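Histidine kinase (PDB 3LI9) is the extracellular PDC-fold sensor domain of a putative membrane histidine kinase, which probably transfers phosphate from ATP to a protein histidine. Local coordinates at residues G74-Y79 against E117-Y122; T100-P105 against D126-P131. All coordinates share one frame; numbering follows the deposited sequence.

Contact 1: G74-Y79 against E117-Y122; sequences GVYLGY and EPLVHY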
# COMPACT_ATOMS: atom_id res chain seq x y z
N GLY A 74 -5.76 5.17 -9.34
CA GLY A 74 -7.17 5.10 -9.17
C GLY A 74 -7.57 5.95 -7.97
O GLY A 74 -6.84 6.08 -6.99
N VAL A 75 -8.77 6.51 -8.05
CA VAL A 75 -9.38 7.20 -6.91
C VAL A 75 -10.86 6.80 -6.97
O VAL A 75 -11.48 6.72 -8.04
CB VAL A 75 -9.30 8.76 -7.04
CG1 VAL A 75 -9.97 9.50 -5.79
CG2 VAL A 75 -7.85 9.21 -7.17
N TYR A 76 -11.40 6.50 -5.78
CA TYR A 76 -12.74 5.92 -5.79
C TYR A 76 -13.54 6.24 -4.55
O TYR A 76 -13.00 6.57 -3.48
CB TYR A 76 -12.68 4.43 -6.05
CG TYR A 76 -11.76 3.64 -5.12
CD1 TYR A 76 -12.22 3.17 -3.92
CD2 TYR A 76 -10.38 3.51 -5.43
CE1 TYR A 76 -11.38 2.45 -3.03
CE2 TYR A 76 -9.54 2.83 -4.57
CZ TYR A 76 -10.04 2.31 -3.39
OH TYR A 76 -9.16 1.62 -2.59
N LEU A 77 -14.88 6.05 -4.68
CA LEU A 77 -15.77 6.16 -3.54
C LEU A 77 -16.66 4.89 -3.63
O LEU A 77 -16.96 4.39 -4.76
CB LEU A 77 -16.70 7.37 -3.75
CG LEU A 77 -15.94 8.71 -3.71
CD1 LEU A 77 -16.92 9.83 -4.18
CD2 LEU A 77 -15.43 9.02 -2.30
N GLY A 78 -17.03 4.32 -2.47
CA GLY A 78 -17.96 3.18 -2.53
C GLY A 78 -18.92 3.39 -1.34
O GLY A 78 -18.48 3.55 -0.24
N TYR A 79 -20.24 3.43 -1.60
CA TYR A 79 -21.23 3.69 -0.55
C TYR A 79 -22.14 2.47 -0.28
O TYR A 79 -22.36 1.62 -1.13
CB TYR A 79 -22.11 4.81 -0.97
CG TYR A 79 -21.45 6.18 -0.81
CD1 TYR A 79 -20.53 6.65 -1.75
CD2 TYR A 79 -21.76 6.99 0.31
CE1 TYR A 79 -19.95 7.94 -1.57
CE2 TYR A 79 -21.16 8.27 0.48
CZ TYR A 79 -20.26 8.69 -0.46
OH TYR A 79 -19.74 10.00 -0.34
N GLU A 117 -15.56 3.36 -13.89
CA GLU A 117 -16.37 2.10 -13.96
C GLU A 117 -16.75 1.75 -12.53
O GLU A 117 -16.12 2.21 -11.61
CB GLU A 117 -15.56 0.94 -14.60
CG GLU A 117 -14.20 0.66 -14.03
CD GLU A 117 -13.27 0.02 -15.14
OE1 GLU A 117 -12.04 0.26 -15.03
OE2 GLU A 117 -13.76 -0.69 -16.14
N PRO A 118 -17.77 0.90 -12.32
CA PRO A 118 -18.03 0.54 -10.89
C PRO A 118 -16.93 -0.32 -10.21
O PRO A 118 -16.30 -1.16 -10.87
CB PRO A 118 -19.32 -0.32 -10.98
CG PRO A 118 -19.43 -0.80 -12.46
CD PRO A 118 -18.59 0.16 -13.31
N LEU A 119 -16.74 -0.11 -8.93
CA LEU A 119 -15.93 -0.98 -8.10
C LEU A 119 -16.61 -2.37 -8.17
O LEU A 119 -17.82 -2.45 -8.41
CB LEU A 119 -16.02 -0.54 -6.64
CG LEU A 119 -15.26 0.78 -6.37
CD1 LEU A 119 -15.72 1.30 -4.99
CD2 LEU A 119 -13.70 0.50 -6.39
N VAL A 120 -15.79 -3.40 -7.92
CA VAL A 120 -16.29 -4.81 -7.88
C VAL A 120 -15.86 -5.38 -6.52
O VAL A 120 -14.85 -4.91 -5.90
CB VAL A 120 -15.84 -5.69 -9.13
CG1 VAL A 120 -16.44 -7.04 -9.06
CG2 VAL A 120 -16.39 -5.12 -10.41
N HIS A 121 -16.63 -6.36 -6.00
CA HIS A 121 -16.23 -7.04 -4.75
C HIS A 121 -16.28 -6.21 -3.49
O HIS A 121 -15.64 -6.53 -2.47
CB HIS A 121 -14.84 -7.67 -4.89
CG HIS A 121 -14.72 -8.59 -6.08
ND1 HIS A 121 -15.70 -9.48 -6.43
CD2 HIS A 121 -13.71 -8.76 -6.98
CE1 HIS A 121 -15.33 -10.14 -7.51
NE2 HIS A 121 -14.12 -9.73 -7.86
N TYR A 122 -17.02 -5.10 -3.53
CA TYR A 122 -17.06 -4.27 -2.36
C TYR A 122 -17.78 -4.98 -1.18
O TYR A 122 -17.59 -4.65 0.01
CB TYR A 122 -17.71 -2.92 -2.71
CG TYR A 122 -18.91 -3.00 -3.57
CD1 TYR A 122 -20.17 -3.28 -3.03
CD2 TYR A 122 -18.82 -2.78 -4.96
CE1 TYR A 122 -21.27 -3.35 -3.85
CE2 TYR A 122 -19.92 -2.80 -5.77
CZ TYR A 122 -21.14 -3.09 -5.21
OH TYR A 122 -22.22 -3.17 -5.99
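Leu-119 reaches across to Tyr-76, Leu-77 and Gly-78 and makes every close contact from its side. The chain leads up to it through Glu-117 and Pro-118, the last residues of strand 115-118. This strand is not the neighbour of 74-79 in the sheet. Strand 105-108 runs between them. Leu-119, just past the strand end, reaches over the start of strand 105-108 to strand 74-79.

The two methyls of Leu-119 divide the work. CD2 packs against the root of the Tyr-76 ring and lies 3.9 Å from CG of Tyr-76. It approaches obliquely, and the two side chains cross at about a right angle. The Tyr-76 ring gets there because its CG sits between the backbone N and the carbonyl carbon (chi1 53°). CD1 of Leu-119 goes to the backbone instead. It lies 3.3 Å from O of Leu-77 and 3.8 Å from CA of Gly-78. A side chain at Gly-78 would point toward the leucine, and its CB would collide with CD1, so the glycine lets the methyl lie close to the strand. With an alanine at Leu-119 both methyls go, which would probably open a gap beside the base of the Tyr-76 ring and over Gly-78.

The backbone N of Val-120 hydrogen-bonds a bound BTB molecule, probably from the crystallisation liquor. Farther on, the edge of the Tyr-122 ring meets C of Leu-119.

Tyr-76 OH hydrogen-bonds Asp-154 and makes a weak bond to the same BTB. The leucine thus packs at the base of a tyrosine whose hydroxyl lies beside the bound BTB, which may mark a pocket, on the antiparallel sheet of a PDC (Cache) sensor domain.

Contact 2: T100-P105 against D126-P131; sequences TGRFVP and DYYQLP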
# COMPACT_ATOMS: atom_id res chain seq x y z
N THR A 100 -26.82 -2.63 -8.91
CA THR A 100 -27.37 -2.19 -7.60
C THR A 100 -27.77 -0.70 -7.63
O THR A 100 -28.59 -0.27 -6.84
CB THR A 100 -26.38 -2.40 -6.43
OG1 THR A 100 -25.30 -1.46 -6.58
CG2 THR A 100 -25.81 -3.79 -6.36
N GLY A 101 -27.12 0.12 -8.46
CA GLY A 101 -27.39 1.56 -8.40
C GLY A 101 -26.58 2.24 -7.25
O GLY A 101 -26.64 3.46 -7.12
N ARG A 102 -25.85 1.45 -6.47
CA ARG A 102 -25.03 1.99 -5.34
C ARG A 102 -23.99 2.95 -5.93
O ARG A 102 -23.55 2.72 -7.08
CB ARG A 102 -24.30 0.92 -4.54
CG ARG A 102 -25.31 0.07 -3.69
CD ARG A 102 -24.72 -1.13 -2.99
NE ARG A 102 -23.65 -0.79 -2.04
CZ ARG A 102 -23.05 -1.67 -1.29
NH1 ARG A 102 -23.50 -2.93 -1.37
NH2 ARG A 102 -22.01 -1.34 -0.50
N PHE A 103 -23.65 4.01 -5.21
CA PHE A 103 -22.57 4.92 -5.73
C PHE A 103 -21.22 4.31 -5.43
O PHE A 103 -20.74 4.37 -4.32
CB PHE A 103 -22.69 6.31 -5.08
CG PHE A 103 -21.95 7.40 -5.82
CD1 PHE A 103 -21.94 7.45 -7.23
CD2 PHE A 103 -21.25 8.38 -5.09
CE1 PHE A 103 -21.31 8.45 -7.89
CE2 PHE A 103 -20.57 9.41 -5.80
CZ PHE A 103 -20.60 9.43 -7.20
N VAL A 104 -20.62 3.69 -6.48
CA VAL A 104 -19.36 2.94 -6.34
C VAL A 104 -18.37 3.29 -7.47
O VAL A 104 -17.77 2.40 -8.10
CB VAL A 104 -19.61 1.40 -6.26
CG1 VAL A 104 -20.22 1.01 -4.83
CG2 VAL A 104 -20.49 0.92 -7.43
N PRO A 105 -18.19 4.59 -7.75
CA PRO A 105 -17.36 4.95 -8.93
C PRO A 105 -15.85 4.68 -8.70
O PRO A 105 -15.28 5.14 -7.69
CB PRO A 105 -17.67 6.43 -9.14
CG PRO A 105 -17.93 6.96 -7.66
CD PRO A 105 -18.70 5.78 -7.02
N ASP A 126 -11.33 -6.76 1.38
CA ASP A 126 -10.83 -5.97 2.48
C ASP A 126 -10.76 -4.48 2.22
O ASP A 126 -10.83 -3.73 3.15
CB ASP A 126 -9.42 -6.41 2.84
CG ASP A 126 -9.40 -7.73 3.56
OD1 ASP A 126 -10.48 -8.17 4.06
OD2 ASP A 126 -8.29 -8.32 3.61
N TYR A 127 -10.52 -4.04 0.99
CA TYR A 127 -10.40 -2.59 0.83
C TYR A 127 -11.67 -1.89 1.34
O TYR A 127 -11.63 -0.69 1.72
CB TYR A 127 -10.16 -2.24 -0.64
CG TYR A 127 -11.39 -2.35 -1.57
CD1 TYR A 127 -12.14 -1.26 -1.88
CD2 TYR A 127 -11.74 -3.57 -2.17
CE1 TYR A 127 -13.19 -1.34 -2.72
CE2 TYR A 127 -12.82 -3.66 -3.05
CZ TYR A 127 -13.55 -2.55 -3.32
OH TYR A 127 -14.61 -2.60 -4.18
N TYR A 128 -12.80 -2.59 1.26
CA TYR A 128 -14.09 -2.01 1.72
C TYR A 128 -14.47 -2.59 3.05
O TYR A 128 -14.89 -1.86 3.93
CB TYR A 128 -15.23 -2.30 0.72
CG TYR A 128 -16.54 -1.57 0.95
CD1 TYR A 128 -16.91 -0.52 0.11
CD2 TYR A 128 -17.45 -1.98 1.90
CE1 TYR A 128 -18.12 0.14 0.25
CE2 TYR A 128 -18.64 -1.31 2.09
CZ TYR A 128 -19.00 -0.28 1.26
OH TYR A 128 -20.22 0.35 1.39
N GLN A 129 -14.33 -3.91 3.20
CA GLN A 129 -14.81 -4.58 4.43
C GLN A 129 -13.95 -4.23 5.65
O GLN A 129 -14.46 -4.16 6.77
CB GLN A 129 -14.88 -6.10 4.26
CG GLN A 129 -15.97 -6.57 3.26
CD GLN A 129 -17.36 -6.10 3.64
OE1 GLN A 129 -17.78 -6.32 4.74
NE2 GLN A 129 -18.07 -5.47 2.72
N LEU A 130 -12.67 -4.00 5.48
CA LEU A 130 -11.88 -3.68 6.69
C LEU A 130 -12.26 -2.32 7.28
O LEU A 130 -12.49 -2.20 8.48
CB LEU A 130 -10.37 -3.78 6.48
CG LEU A 130 -9.72 -5.17 6.42
CD1 LEU A 130 -8.19 -5.00 6.28
CD2 LEU A 130 -10.10 -6.00 7.67
N PRO A 131 -12.34 -1.26 6.45
CA PRO A 131 -12.83 -0.02 7.05
C PRO A 131 -14.23 -0.13 7.62
O PRO A 131 -14.54 0.54 8.61
CB PRO A 131 -12.88 0.96 5.87
CG PRO A 131 -11.78 0.48 4.97
CD PRO A 131 -11.73 -1.04 5.13
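Arg-102 and Tyr-128 extend toward each other from opposite directions and meet at their polar ends. NH2 of Arg-102 lies 3.1 Å from OH of Tyr-128 and 3.6 Å from CZ of the same ring. The hydroxyl sits at the edge of the guanidinium, near its plane. The two flat groups are not stacked: their planes stand 71° apart. Seen from the tyrosine, NH2 approaches its ring obliquely.

In Tyr-128, CG lies opposite the backbone N (chi1 -170°), which carries the ring out from helix 126-134 toward the loop.

The loop is shaped before the arginine leaves it. The backbone N of Arg-102 donates to OG1 of Thr-100 at 3.0 Å, with an N-H...O angle of 161°. This is an ST turn. Gly-101 lies inside it, with backbone angles that would jam a side chain against the carbonyl before it.

Both polar ends have firmer partners nearby. The buried guanidinium is gripped by the carbonyl O of Tyr-79, which accepts a hydrogen bond from NE, and by Asp-123, which forms a salt bridge with NH1. OH of Tyr-128 hydrogen-bonds Glu-80, which is also a long, weak ion-pair partner of Arg-102 NH2.

The contact therefore holds a buried positive charge, probably balanced by Asp-123 and more weakly by Glu-80. Because Glu-80 is shared between Arg-102 and Tyr-128, loop and helix meet at a common carboxylate.

Both contacts are buried, and their centres are about 6 Å apart in the same Cache domain. Contact 1 is largely apolar and lies over a strand of the sheet. Contact 2 is polar and joins a loop to helix 126-134. Their segments alternate along the chain. The pairing of strands 105-108 and 115-118 brings Val-104 beside Leu-119, where N of Leu-119 lies 2.8 Å from O of Val-104, a probable hydrogen bond. NE2 of Gln-129 lies 2.9 Å from O of Tyr-122, which ties the helix to the end of contact 1. Strand 74-79 thus takes methyl packing in contact 1 and, at Tyr-79, lends a backbone carbonyl to the arginine of contact 2.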